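Side-chain contacts in glycerol dehydrogenase (Bacillus coagulans, PDB 6CSJ), which probably catalyses NAD-dependent oxidation of glycerol and related polyols, and in this double mutant also shows an acquired D-lactate dehydrogenase activity: residues 68-73 with 137-142; 99-104 with 141-146; 175-180 with 205-210; 209-214 with 297-302. The protein carries 2 engineered substitutions. All blocks are in the same frame, centred on the assembly; numbering follows the deposited sequence.

Contact 1. Residues 68-73 with 137-142; sequences CSKPEI and FEEYLM
Lys70 reaches across from the first turn of its helix to two consecutive acidic residues of strand 137-142. Its NZ lies 3.2 Å from Glu139 OE2, a salt bridge that is weak as a hydrogen bond. The methylene next to the amine is just as near, with Lys70 CE also 3.2 Å from Glu139 OE2, so one carboxylate oxygen meets both atoms at the end of the lysine. The two side chains cross at about a right angle. A bend at chi2 (-76°) swings the lysine out of its extended course, and the rest of the chain then runs on to the strand. The same amine bonds more firmly to Tyr106 OH, so Glu139 is its weaker partner.

Looser contact is made lower on the lysine. Glu138 holds out a fully extended chain and brings OE1 to 4.0 Å from Lys70 CG, touching the aliphatic part; its other oxygen, Glu138 OE2, stays 6.0 Å from Lys70 NZ, where the opposite charges may still attract through space.

Within 68-73, Ser69 is the N-cap: its OG accepts a weak bond from Glu72 N at 3.3 Å.

A classic beta bulge in the hairpin 127-131/137-142, in which Glu138 and Glu139 both face Ile130, probably helps the two glutamates reach the one lysine. Ile130 also touches the Lys70 side chain. The contact thus lies at the surface, where the start of helix 70-82 meets this two-stranded hairpin, with Tyr106 of helix 94-106 alongside.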
loop_
_atom_site.group_PDB
_atom_site.type_symbol
_atom_site.label_atom_id
_atom_site.label_comp_id
_atom_site.label_asym_id
_atom_site.label_seq_id
_atom_site.Cartn_x
_atom_site.Cartn_y
_atom_site.Cartn_z
ATOM N N CYS A 68 -13.078 -3.261 -8.635
ATOM C CA CYS A 68 -12.471 -2.309 -9.559
ATOM C C CYS A 68 -12.301 -3.028 -10.886
ATOM O O CYS A 68 -11.248 -3.611 -11.165
ATOM C CB CYS A 68 -11.125 -1.794 -9.044
ATOM S SG CYS A 68 -10.332 -0.577 -10.127
ATOM N N SER A 69 -13.364 -2.990 -11.688
ATOM C CA SER A 69 -13.394 -3.599 -13.014
ATOM C C SER A 69 -13.687 -2.547 -14.068
ATOM O O SER A 69 -14.135 -1.451 -13.739
ATOM C CB SER A 69 -14.459 -4.694 -13.051
ATOM O OG SER A 69 -15.749 -4.122 -12.912
ATOM N N LYS A 70 -13.437 -2.888 -15.331
ATOM C CA LYS A 70 -13.723 -1.979 -16.450
ATOM C C LYS A 70 -15.220 -1.642 -16.607
ATOM O O LYS A 70 -15.556 -0.476 -16.829
ATOM C CB LYS A 70 -13.153 -2.525 -17.766
ATOM C CG LYS A 70 -11.632 -2.582 -17.798
ATOM C CD LYS A 70 -11.037 -1.200 -18.008
ATOM C CE LYS A 70 -9.533 -1.298 -18.137
ATOM N NZ LYS A 70 -8.913 -0.232 -18.973
ATOM N N PRO A 71 -16.119 -2.651 -16.485
ATOM C CA PRO A 71 -17.560 -2.333 -16.513
ATOM C C PRO A 71 -18.011 -1.377 -15.411
ATOM O O PRO A 71 -18.740 -0.418 -15.684
ATOM C CB PRO A 71 -18.225 -3.706 -16.349
ATOM C CG PRO A 71 -17.228 -4.657 -16.925
ATOM C CD PRO A 71 -15.888 -4.106 -16.546
ATOM N N GLU A 72 -17.567 -1.633 -14.183
ATOM C CA GLU A 72 -17.902 -0.770 -13.043
ATOM C C GLU A 72 -17.274 0.630 -13.195
ATOM O O GLU A 72 -17.917 1.625 -12.867
ATOM C CB GLU A 72 -17.516 -1.454 -11.726
ATOM C CG GLU A 72 -17.836 -0.685 -10.440
ATOM C CD GLU A 72 -19.324 -0.488 -10.147
ATOM O OE1 GLU A 72 -20.181 -0.994 -10.888
ATOM O OE2 GLU A 72 -19.642 0.186 -9.142
ATOM N N ILE A 73 -16.053 0.715 -13.719
ATOM C CA ILE A 73 -15.431 2.015 -14.018
ATOM C C ILE A 73 -16.210 2.786 -15.089
ATOM O O ILE A 73 -16.429 3.993 -14.944
ATOM C CB ILE A 73 -13.939 1.866 -14.430
ATOM C CG1 ILE A 73 -13.097 1.418 -13.228
ATOM C CG2 ILE A 73 -13.363 3.178 -14.990
ATOM C CD1 ILE A 73 -11.781 0.760 -13.603
ATOM N N PHE A 137 -7.256 -11.009 -11.509
ATOM C CA PHE A 137 -6.424 -9.895 -11.970
ATOM C C PHE A 137 -6.536 -9.703 -13.472
ATOM O O PHE A 137 -6.408 -10.671 -14.209
ATOM C CB PHE A 137 -4.950 -10.116 -11.560
ATOM C CG PHE A 137 -3.990 -9.144 -12.206
ATOM C CD1 PHE A 137 -3.796 -7.860 -11.679
ATOM C CD2 PHE A 137 -3.292 -9.504 -13.369
ATOM C CE1 PHE A 137 -2.928 -6.977 -12.285
ATOM C CE2 PHE A 137 -2.430 -8.604 -13.981
ATOM C CZ PHE A 137 -2.235 -7.346 -13.434
ATOM N N GLU A 138 -6.774 -8.470 -13.919
ATOM C CA GLU A 138 -6.787 -8.176 -15.361
ATOM C C GLU A 138 -5.544 -7.398 -15.761
ATOM O O GLU A 138 -4.749 -7.900 -16.535
ATOM C CB GLU A 138 -8.057 -7.442 -15.807
ATOM C CG GLU A 138 -8.123 -7.203 -17.297
ATOM C CD GLU A 138 -9.406 -6.520 -17.753
ATOM O OE1 GLU A 138 -10.393 -6.272 -16.995
ATOM O OE2 GLU A 138 -9.410 -6.202 -18.946
ATOM N N GLU A 139 -5.376 -6.178 -15.257
ATOM C CA GLU A 139 -4.208 -5.367 -15.632
ATOM C C GLU A 139 -3.805 -4.282 -14.629
ATOM O O GLU A 139 -4.597 -3.886 -13.769
ATOM C CB GLU A 139 -4.422 -4.726 -17.000
ATOM C CG GLU A 139 -5.656 -3.823 -17.106
ATOM C CD GLU A 139 -5.620 -2.841 -18.235
ATOM O OE1 GLU A 139 -4.536 -2.357 -18.536
ATOM O OE2 GLU A 139 -6.665 -2.502 -18.842
ATOM N N TYR A 140 -2.565 -3.818 -14.766
ATOM C CA TYR A 140 -2.072 -2.630 -14.074
ATOM C C TYR A 140 -2.312 -1.413 -14.956
ATOM O O TYR A 140 -1.707 -1.288 -16.002
ATOM C CB TYR A 140 -0.568 -2.756 -13.755
ATOM C CG TYR A 140 -0.250 -3.826 -12.735
ATOM C CD1 TYR A 140 -0.786 -3.760 -11.451
ATOM C CD2 TYR A 140 0.590 -4.907 -13.044
ATOM C CE1 TYR A 140 -0.511 -4.738 -10.501
ATOM C CE2 TYR A 140 0.869 -5.892 -12.099
ATOM C CZ TYR A 140 0.309 -5.796 -10.831
ATOM O OH TYR A 140 0.554 -6.745 -9.876
ATOM N N LEU A 141 -3.192 -0.517 -14.524
ATOM C CA LEU A 141 -3.441 0.743 -15.228
ATOM C C LEU A 141 -2.538 1.835 -14.628
ATOM O O LEU A 141 -2.774 2.292 -13.517
ATOM C CB LEU A 141 -4.917 1.119 -15.133
ATOM C CG LEU A 141 -5.380 2.433 -15.782
ATOM C CD1 LEU A 141 -5.048 2.487 -17.265
ATOM C CD2 LEU A 141 -6.867 2.690 -15.535
ATOM N N MET A 142 -1.514 2.232 -15.387
ATOM C CA MET A 142 -0.563 3.274 -15.009
ATOM C C MET A 142 -1.218 4.605 -15.307
ATOM O O MET A 142 -1.643 4.832 -16.428
ATOM C CB MET A 142 0.750 3.194 -15.812
ATOM C CG MET A 142 1.370 1.817 -15.960
ATOM S SD MET A 142 1.961 1.089 -14.423
ATOM C CE MET A 142 2.657 -0.435 -15.040
#

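Contact 2. Residues 99-104 with 141-146; sequences TAKAVG and LMLPLN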
loop_
_atom_site.group_PDB
_atom_site.type_symbol
_atom_site.label_atom_id
_atom_site.label_comp_id
_atom_site.label_asym_id
_atom_site.label_seq_id
_atom_site.Cartn_x
_atom_site.Cartn_y
_atom_site.Cartn_z
ATOM N N THR A 99 -10.666 2.623 -8.229
ATOM C CA THR A 99 -11.817 2.921 -9.087
ATOM C C THR A 99 -11.970 4.432 -9.270
ATOM O O THR A 99 -12.147 4.908 -10.390
ATOM C CB THR A 99 -13.109 2.283 -8.520
ATOM O OG1 THR A 99 -12.952 0.865 -8.469
ATOM C CG2 THR A 99 -14.323 2.619 -9.354
ATOM N N ALA A 100 -11.872 5.178 -8.174
ATOM C CA ALA A 100 -11.927 6.638 -8.235
ATOM C C ALA A 100 -10.793 7.234 -9.084
ATOM O O ALA A 100 -11.011 8.183 -9.833
ATOM C CB ALA A 100 -11.904 7.228 -6.835
ATOM N N LYS A 101 -9.590 6.689 -8.971
ATOM C CA LYS A 101 -8.449 7.186 -9.753
ATOM C C LYS A 101 -8.675 6.950 -11.249
ATOM O O LYS A 101 -8.431 7.842 -12.068
ATOM C CB LYS A 101 -7.140 6.514 -9.329
ATOM C CG LYS A 101 -6.681 6.748 -7.894
ATOM C CD LYS A 101 -5.329 6.108 -7.643
ATOM C CE LYS A 101 -5.228 5.500 -6.259
ATOM N NZ LYS A 101 -3.947 4.744 -6.073
ATOM N N ALA A 102 -9.137 5.746 -11.585
ATOM C CA ALA A 102 -9.507 5.389 -12.963
ATOM C C ALA A 102 -10.589 6.322 -13.535
ATOM O O ALA A 102 -10.444 6.831 -14.655
ATOM C CB ALA A 102 -9.970 3.935 -13.036
ATOM N N VAL A 103 -11.646 6.566 -12.752
ATOM C CA VAL A 103 -12.724 7.486 -13.161
ATOM C C VAL A 103 -12.188 8.894 -13.424
ATOM O O VAL A 103 -12.583 9.529 -14.400
ATOM C CB VAL A 103 -13.896 7.518 -12.140
ATOM C CG1 VAL A 103 -14.863 8.663 -12.412
ATOM C CG2 VAL A 103 -14.661 6.202 -12.169
ATOM N N GLY A 104 -11.292 9.378 -12.571
ATOM C CA GLY A 104 -10.700 10.700 -12.768
ATOM C C GLY A 104 -9.850 10.776 -14.014
ATOM O O GLY A 104 -9.847 11.794 -14.708
ATOM N N LEU A 141 -3.192 -0.517 -14.524
ATOM C CA LEU A 141 -3.441 0.743 -15.228
ATOM C C LEU A 141 -2.538 1.835 -14.628
ATOM O O LEU A 141 -2.774 2.292 -13.517
ATOM C CB LEU A 141 -4.917 1.119 -15.133
ATOM C CG LEU A 141 -5.380 2.433 -15.782
ATOM C CD1 LEU A 141 -5.048 2.487 -17.265
ATOM C CD2 LEU A 141 -6.867 2.690 -15.535
ATOM N N MET A 142 -1.514 2.232 -15.387
ATOM C CA MET A 142 -0.563 3.274 -15.009
ATOM C C MET A 142 -1.218 4.605 -15.307
ATOM O O MET A 142 -1.643 4.832 -16.428
ATOM C CB MET A 142 0.750 3.194 -15.812
ATOM C CG MET A 142 1.370 1.817 -15.960
ATOM S SD MET A 142 1.961 1.089 -14.423
ATOM C CE MET A 142 2.657 -0.435 -15.040
ATOM N N LEU A 143 -1.290 5.488 -14.315
ATOM C CA LEU A 143 -1.940 6.776 -14.488
ATOM C C LEU A 143 -0.900 7.836 -14.790
ATOM O O LEU A 143 0.231 7.706 -14.344
ATOM C CB LEU A 143 -2.736 7.130 -13.239
ATOM C CG LEU A 143 -3.761 6.066 -12.870
ATOM C CD1 LEU A 143 -4.363 6.384 -11.520
ATOM C CD2 LEU A 143 -4.846 5.971 -13.943
ATOM N N PRO A 144 -1.267 8.876 -15.561
ATOM C CA PRO A 144 -0.320 9.972 -15.825
ATOM C C PRO A 144 0.063 10.781 -14.584
ATOM O O PRO A 144 1.160 11.343 -14.532
ATOM C CB PRO A 144 -1.086 10.883 -16.804
ATOM C CG PRO A 144 -2.203 10.070 -17.321
ATOM C CD PRO A 144 -2.548 9.061 -16.275
ATOM N N LEU A 145 -0.848 10.857 -13.614
ATOM C CA LEU A 145 -0.637 11.638 -12.399
ATOM C C LEU A 145 -1.016 10.846 -11.145
ATOM O O LEU A 145 -1.936 10.026 -11.161
ATOM C CB LEU A 145 -1.466 12.924 -12.458
ATOM C CG LEU A 145 -1.184 13.911 -13.600
ATOM C CD1 LEU A 145 -2.205 15.041 -13.556
ATOM C CD2 LEU A 145 0.225 14.494 -13.555
ATOM N N ASN A 146 -0.296 11.104 -10.055
ATOM C CA ASN A 146 -0.722 10.658 -8.739
ATOM C C ASN A 146 -2.015 11.380 -8.387
ATOM O O ASN A 146 -2.216 12.504 -8.823
ATOM C CB ASN A 146 0.331 10.970 -7.677
ATOM C CG ASN A 146 1.629 10.208 -7.875
ATOM O OD1 ASN A 146 2.424 10.544 -8.742
ATOM N ND2 ASN A 146 1.854 9.193 -7.054
#
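Residues 99-104 of helix 94-106 pass the point where strand 137-142 gives way to loop, and the backbones come nearest at Ala102 and Leu143, whose CA atoms are 7.8 Å apart, a gap bridged by side chains alone. Leu143 does most of the work. One of its two methyls, CD1, presses against the root of Lys101, with Leu143 CD1 3.5 Å from Lys101 CB. Further along, the same methyl, Leu143 CD1, lies 4.0 Å from Lys101 CD, so it nestles against the aliphatic stem while the two side chains cross at about a right angle. Leu143 CG sits beside its own backbone N (chi1 -56°), and chi2 of 172° then extends CD1 toward the helix.

Two residues earlier, Leu141 provides the second touch. Its CD2 rests 4.2 Å from Ala102 CB, a light methyl-to-methyl contact. The small alanine also packs on Ile73 of helix 70-82, and Leu141 in turn touches Tyr106, so this pair continues into a wider apolar patch.

The lysine passes Leu143 and turns off at chi3 (-142°), carrying NZ to the carbonyl oxygens of Ser125 and Leu127, which it bonds. It also makes weak hydrogen bonds to Ala122 O and Pro123 O, and a long, weak ion pair with Asp98.

No hydrogen bond joins the two segments. The lysine is therefore divided in its chemistry: its methylenes serve as apolar surface for Leu143, while its buried ammonium is satisfied mainly by peptide oxygens at and just before the start of strand 127-131. Those carbonyls would probably stabilise the positive charge away from bulk water.

Contact 3. Residues 175-180 with 205-210; sequences TYFEAR and LCYDTQ
Tyr207 offers one ring face to Phe177, whose CZ lies over it in an edge-to-face, or T-shaped, pair. The centroids are 5.0 Å apart and the planes stand at 71°. The rim atoms Phe177 CE2 and CZ both come to 3.6 Å from Tyr207 CE1, so the approach is over one side of the tyrosine ring. At its own edge, in plane, the phenylalanine has the guanidinium carbon of Arg180. The Tyr176 ring makes a cation-pi contact with Lys204.

Beside the rings, Tyr176 CB meets Tyr207 CB at 3.8 Å, at the very pair where the backbones come nearest. With CG anti to the backbone N (chi1 178°), Tyr207 extends from this meeting point to Phe177. Its hydroxyl bonds to Glu295, anchoring the far end of the ring. A looser touch joins Thr175 OG1 to Cys206 SG at 4.2 Å; the threonine hydroxyl has Ser241 as its main polar partner.

The two segments run nearly antiparallel, at 153°, with axes 9.1 Å apart. Val296 of helix 290-303 touches both Phe177 and Tyr207, helix 271-285 adds Thr279 and Leu283 against Phe177, and helices 162-173 and 228-248 cover Cys206, placing the contact inside the all-helical part of the chain.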
loop_
_atom_site.group_PDB
_atom_site.type_symbol
_atom_site.label_atom_id
_atom_site.label_comp_id
_atom_site.label_asym_id
_atom_site.label_seq_id
_atom_site.Cartn_x
_atom_site.Cartn_y
_atom_site.Cartn_z
ATOM N N THR A 175 10.147 -0.637 2.381
ATOM C CA THR A 175 10.408 0.533 1.538
ATOM C C THR A 175 11.861 0.981 1.478
ATOM O O THR A 175 12.379 1.203 0.386
ATOM C CB THR A 175 9.536 1.734 1.947
ATOM O OG1 THR A 175 8.156 1.339 1.991
ATOM C CG2 THR A 175 9.718 2.896 0.953
ATOM N N TYR A 176 12.512 1.126 2.634
ATOM C CA TYR A 176 13.915 1.558 2.666
ATOM C C TYR A 176 14.856 0.559 1.979
ATOM O O TYR A 176 15.738 0.961 1.214
ATOM C CB TYR A 176 14.398 1.798 4.101
ATOM C CG TYR A 176 15.869 2.181 4.163
ATOM C CD1 TYR A 176 16.343 3.299 3.473
ATOM C CD2 TYR A 176 16.793 1.410 4.879
ATOM C CE1 TYR A 176 17.678 3.650 3.511
ATOM C CE2 TYR A 176 18.137 1.759 4.920
ATOM C CZ TYR A 176 18.566 2.882 4.235
ATOM O OH TYR A 176 19.891 3.234 4.264
ATOM N N PHE A 177 14.660 -0.730 2.251
ATOM C CA PHE A 177 15.551 -1.762 1.739
ATOM C C PHE A 177 15.455 -1.891 0.216
ATOM O O PHE A 177 16.483 -2.050 -0.474
ATOM C CB PHE A 177 15.272 -3.097 2.439
ATOM C CG PHE A 177 15.460 -3.039 3.928
ATOM C CD1 PHE A 177 16.724 -2.801 4.476
ATOM C CD2 PHE A 177 14.375 -3.176 4.788
ATOM C CE1 PHE A 177 16.906 -2.709 5.858
ATOM C CE2 PHE A 177 14.556 -3.101 6.170
ATOM C CZ PHE A 177 15.827 -2.886 6.705
ATOM N N GLU A 178 14.226 -1.792 -0.298
ATOM C CA GLU A 178 13.968 -1.848 -1.739
ATOM C C GLU A 178 14.496 -0.616 -2.451
ATOM O O GLU A 178 15.097 -0.731 -3.524
ATOM C CB GLU A 178 12.477 -2.052 -2.026
ATOM C CG GLU A 178 11.968 -3.390 -1.505
ATOM C CD GLU A 178 10.643 -3.817 -2.101
ATOM O OE1 GLU A 178 9.591 -3.207 -1.787
ATOM O OE2 GLU A 178 10.663 -4.793 -2.879
ATOM N N ALA A 179 14.289 0.555 -1.845
ATOM C CA ALA A 179 14.800 1.825 -2.390
ATOM C C ALA A 179 16.323 1.897 -2.345
ATOM O O ALA A 179 16.953 2.356 -3.304
ATOM C CB ALA A 179 14.191 3.005 -1.651
ATOM N N ARG A 180 16.911 1.459 -1.228
ATOM C CA ARG A 180 18.377 1.375 -1.081
ATOM C C ARG A 180 18.978 0.505 -2.177
ATOM O O ARG A 180 19.946 0.899 -2.822
ATOM C CB ARG A 180 18.757 0.809 0.290
ATOM C CG ARG A 180 20.254 0.810 0.587
ATOM C CD ARG A 180 20.553 0.398 2.031
ATOM N NE ARG A 180 20.244 -1.010 2.267
ATOM C CZ ARG A 180 20.390 -1.640 3.441
ATOM N NH1 ARG A 180 20.821 -0.989 4.512
ATOM N NH2 ARG A 180 20.089 -2.930 3.555
ATOM N N LEU A 205 13.280 7.501 6.585
ATOM C CA LEU A 205 12.399 7.961 7.665
ATOM C C LEU A 205 11.228 6.998 7.884
ATOM O O LEU A 205 10.817 6.780 9.020
ATOM C CB LEU A 205 11.881 9.367 7.391
ATOM C CG LEU A 205 10.976 9.990 8.463
ATOM C CD1 LEU A 205 11.724 10.254 9.768
ATOM C CD2 LEU A 205 10.359 11.267 7.912
ATOM N N CYS A 206 10.706 6.431 6.798
ATOM C CA CYS A 206 9.641 5.442 6.882
ATOM C C CYS A 206 10.063 4.279 7.774
ATOM O O CYS A 206 9.380 3.982 8.750
ATOM C CB CYS A 206 9.228 4.942 5.484
ATOM S SG CYS A 206 7.924 3.681 5.512
ATOM N N TYR A 207 11.204 3.663 7.453
ATOM C CA TYR A 207 11.756 2.543 8.232
ATOM C C TYR A 207 11.985 2.908 9.704
ATOM O O TYR A 207 11.530 2.201 10.602
ATOM C CB TYR A 207 13.083 2.032 7.622
ATOM C CG TYR A 207 13.704 0.913 8.436
ATOM C CD1 TYR A 207 13.149 -0.371 8.433
ATOM C CD2 TYR A 207 14.801 1.153 9.265
ATOM C CE1 TYR A 207 13.693 -1.388 9.195
ATOM C CE2 TYR A 207 15.355 0.133 10.041
ATOM C CZ TYR A 207 14.798 -1.128 10.005
ATOM O OH TYR A 207 15.340 -2.116 10.778
ATOM N N ASP A 208 12.696 4.004 9.930
ATOM C CA ASP A 208 12.977 4.493 11.282
ATOM C C ASP A 208 11.709 4.717 12.109
ATOM O O ASP A 208 11.695 4.414 13.306
ATOM C CB ASP A 208 13.760 5.807 11.238
ATOM C CG ASP A 208 15.180 5.640 10.720
ATOM O OD1 ASP A 208 15.665 4.506 10.612
ATOM O OD2 ASP A 208 15.817 6.670 10.413
ATOM N N THR A 209 10.667 5.248 11.470
ATOM C CA THR A 209 9.384 5.490 12.131
ATOM C C THR A 209 8.706 4.171 12.532
ATOM O O THR A 209 8.146 4.082 13.616
ATOM C CB THR A 209 8.426 6.346 11.255
ATOM O OG1 THR A 209 9.067 7.575 10.884
ATOM C CG2 THR A 209 7.147 6.671 11.992
ATOM N N GLN A 210 8.791 3.145 11.686
ATOM C CA GLN A 210 8.239 1.833 12.047
ATOM C C GLN A 210 8.912 1.283 13.304
ATOM O O GLN A 210 8.222 0.869 14.237
ATOM C CB GLN A 210 8.372 0.813 10.908
ATOM C CG GLN A 210 7.658 1.173 9.614
ATOM C CD GLN A 210 6.166 1.426 9.785
ATOM O OE1 GLN A 210 5.506 0.764 10.593
ATOM N NE2 GLN A 210 5.628 2.381 9.019
#

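Contact 4. Residues 209-214 with 297-302; sequences TQILEG and VSFCLS
A chi1 of 170° sets the Phe299 ring on the far side from its own amide nitrogen and carries it across to 209-214. Ile211 answers with a chain folded at chi2 (-52°), which brings its terminal methyl back to the phenylalanine. Ile211 CD1 lies 3.7 Å from Phe299 CB and 3.8 Å from Phe299 CG, packing obliquely at the root of the ring.

The far end of the ring meets the backbone of the other helix. Phe299 CE1 is 3.0 Å from Gln210 O, a close approach oblique to the ring; this oxygen already accepts the helical bond from Gly214 N. Nearby, Gln210 CB touches Phe299 CZ at 4.1 Å. The amide end of Gln210 takes no part, and its NE2 bonds to Asn237.

Gly214 completes the seat one turn on: its CA stands at the ring edge, in plane, 4.0 Å from Phe299 CE1. The bare backbone there leaves room for the aromatic edge to come close. Behind the phenylalanine, Ser302 OG donates to Phe299 O at 2.7 Å, a bond within helix 290-303.

Leu173 of helix 162-173 also packs on Phe299. The segment axes approach to 10.3 Å and cross at 37°. Phe299 is the one residue of 297-302 that touches the other segment, and it contributes over half of the 176 Å² buried between them. This is helix-to-helix packing in the helical domain that, in iron-containing alcohol dehydrogenases, follows the nucleotide-binding domain.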
loop_
_atom_site.group_PDB
_atom_site.type_symbol
_atom_site.label_atom_id
_atom_site.label_comp_id
_atom_site.label_asym_id
_atom_site.label_seq_id
_atom_site.Cartn_x
_atom_site.Cartn_y
_atom_site.Cartn_z
ATOM N N THR A 209 10.667 5.248 11.470
ATOM C CA THR A 209 9.384 5.490 12.131
ATOM C C THR A 209 8.706 4.171 12.532
ATOM O O THR A 209 8.146 4.082 13.616
ATOM C CB THR A 209 8.426 6.346 11.255
ATOM O OG1 THR A 209 9.067 7.575 10.884
ATOM C CG2 THR A 209 7.147 6.671 11.992
ATOM N N GLN A 210 8.791 3.145 11.686
ATOM C CA GLN A 210 8.239 1.833 12.047
ATOM C C GLN A 210 8.912 1.283 13.304
ATOM O O GLN A 210 8.222 0.869 14.237
ATOM C CB GLN A 210 8.372 0.813 10.908
ATOM C CG GLN A 210 7.658 1.173 9.614
ATOM C CD GLN A 210 6.166 1.426 9.785
ATOM O OE1 GLN A 210 5.506 0.764 10.593
ATOM N NE2 GLN A 210 5.628 2.381 9.019
ATOM N N ILE A 211 10.248 1.320 13.333
ATOM C CA ILE A 211 11.029 0.779 14.457
ATOM C C ILE A 211 10.725 1.543 15.761
ATOM O O ILE A 211 10.441 0.927 16.785
ATOM C CB ILE A 211 12.570 0.777 14.155
ATOM C CG1 ILE A 211 12.907 -0.086 12.927
ATOM C CG2 ILE A 211 13.390 0.318 15.361
ATOM C CD1 ILE A 211 12.362 -1.502 12.952
ATOM N N LEU A 212 10.745 2.872 15.702
ATOM C CA LEU A 212 10.501 3.707 16.889
ATOM C C LEU A 212 9.045 3.739 17.377
ATOM O O LEU A 212 8.806 3.816 18.586
ATOM C CB LEU A 212 11.000 5.147 16.631
ATOM C CG LEU A 212 12.527 5.300 16.429
ATOM C CD1 LEU A 212 12.900 6.685 15.912
ATOM C CD2 LEU A 212 13.292 4.994 17.727
ATOM N N GLU A 213 8.088 3.685 16.443
ATOM C CA GLU A 213 6.679 4.005 16.728
ATOM C C GLU A 213 5.675 2.865 16.576
ATOM O O GLU A 213 4.560 2.978 17.086
ATOM C CB GLU A 213 6.216 5.154 15.830
ATOM C CG GLU A 213 7.074 6.418 15.884
ATOM C CD GLU A 213 6.881 7.202 17.158
ATOM O OE1 GLU A 213 5.723 7.555 17.468
ATOM O OE2 GLU A 213 7.876 7.470 17.853
ATOM N N GLY A 214 6.038 1.786 15.880
ATOM C CA GLY A 214 5.066 0.751 15.518
ATOM C C GLY A 214 4.337 0.114 16.684
ATOM O O GLY A 214 3.107 -0.030 16.654
ATOM N N VAL A 297 13.488 -8.667 12.485
ATOM C CA VAL A 297 12.767 -9.820 13.027
ATOM C C VAL A 297 12.164 -9.459 14.386
ATOM O O VAL A 297 11.023 -9.820 14.676
ATOM C CB VAL A 297 13.666 -11.067 13.151
ATOM C CG1 VAL A 297 12.928 -12.216 13.842
ATOM C CG2 VAL A 297 14.153 -11.512 11.769
ATOM N N SER A 298 12.938 -8.728 15.196
ATOM C CA SER A 298 12.508 -8.281 16.520
ATOM C C SER A 298 11.283 -7.361 16.434
ATOM O O SER A 298 10.291 -7.561 17.146
ATOM C CB SER A 298 13.650 -7.563 17.238
ATOM O OG SER A 298 13.251 -7.110 18.524
ATOM N N PHE A 299 11.357 -6.362 15.562
ATOM C CA PHE A 299 10.221 -5.496 15.314
ATOM C C PHE A 299 8.978 -6.288 14.881
ATOM O O PHE A 299 7.884 -6.051 15.404
ATOM C CB PHE A 299 10.531 -4.424 14.264
ATOM C CG PHE A 299 9.318 -3.681 13.819
ATOM C CD1 PHE A 299 8.714 -2.776 14.676
ATOM C CD2 PHE A 299 8.726 -3.943 12.583
ATOM C CE1 PHE A 299 7.555 -2.105 14.295
ATOM C CE2 PHE A 299 7.570 -3.277 12.196
ATOM C CZ PHE A 299 6.986 -2.355 13.048
ATOM N N CYS A 300 9.149 -7.213 13.935
ATOM C CA CYS A 300 8.027 -8.014 13.423
ATOM C C CYS A 300 7.379 -8.849 14.534
ATOM O O CYS A 300 6.149 -8.886 14.652
ATOM C CB CYS A 300 8.462 -8.909 12.257
ATOM S SG CYS A 300 8.849 -8.065 10.693
ATOM N N LEU A 301 8.197 -9.491 15.364
ATOM C CA LEU A 301 7.666 -10.243 16.510
ATOM C C LEU A 301 6.943 -9.347 17.523
ATOM O O LEU A 301 5.936 -9.764 18.073
ATOM C CB LEU A 301 8.768 -11.049 17.207
ATOM C CG LEU A 301 9.357 -12.183 16.380
ATOM C CD1 LEU A 301 10.594 -12.739 17.067
ATOM C CD2 LEU A 301 8.331 -13.291 16.112
ATOM N N SER A 302 7.431 -8.126 17.737
ATOM C CA SER A 302 6.790 -7.197 18.676
ATOM C C SER A 302 5.389 -6.766 18.253
ATOM O O SER A 302 4.548 -6.560 19.113
ATOM C CB SER A 302 7.667 -5.953 18.933
ATOM O OG SER A 302 7.608 -5.027 17.862
#

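From the N terminus, contact 1 closes a loop from the start of helix 70-82 to strand 137-142. Contact 2 opens inside that loop, at helix 94-106, and ends where that strand passes into loop, sharing Leu141 and Met142. The two touch directly, notably where Ile73 CD1 packs 3.7 Å from Ala102 CB, and together they tie two helices of the parallel-sheet domain to the hairpin. Contact 3 follows in series, closing the short excursion from helix 175-185 to helix 197-221. Contact 4 starts where it ends, sharing Thr209 and Gln210, and carries the connection to helix 290-303. Contacts 1 and 4 have centres about 35 Å apart, on opposite sides of the chain's centre.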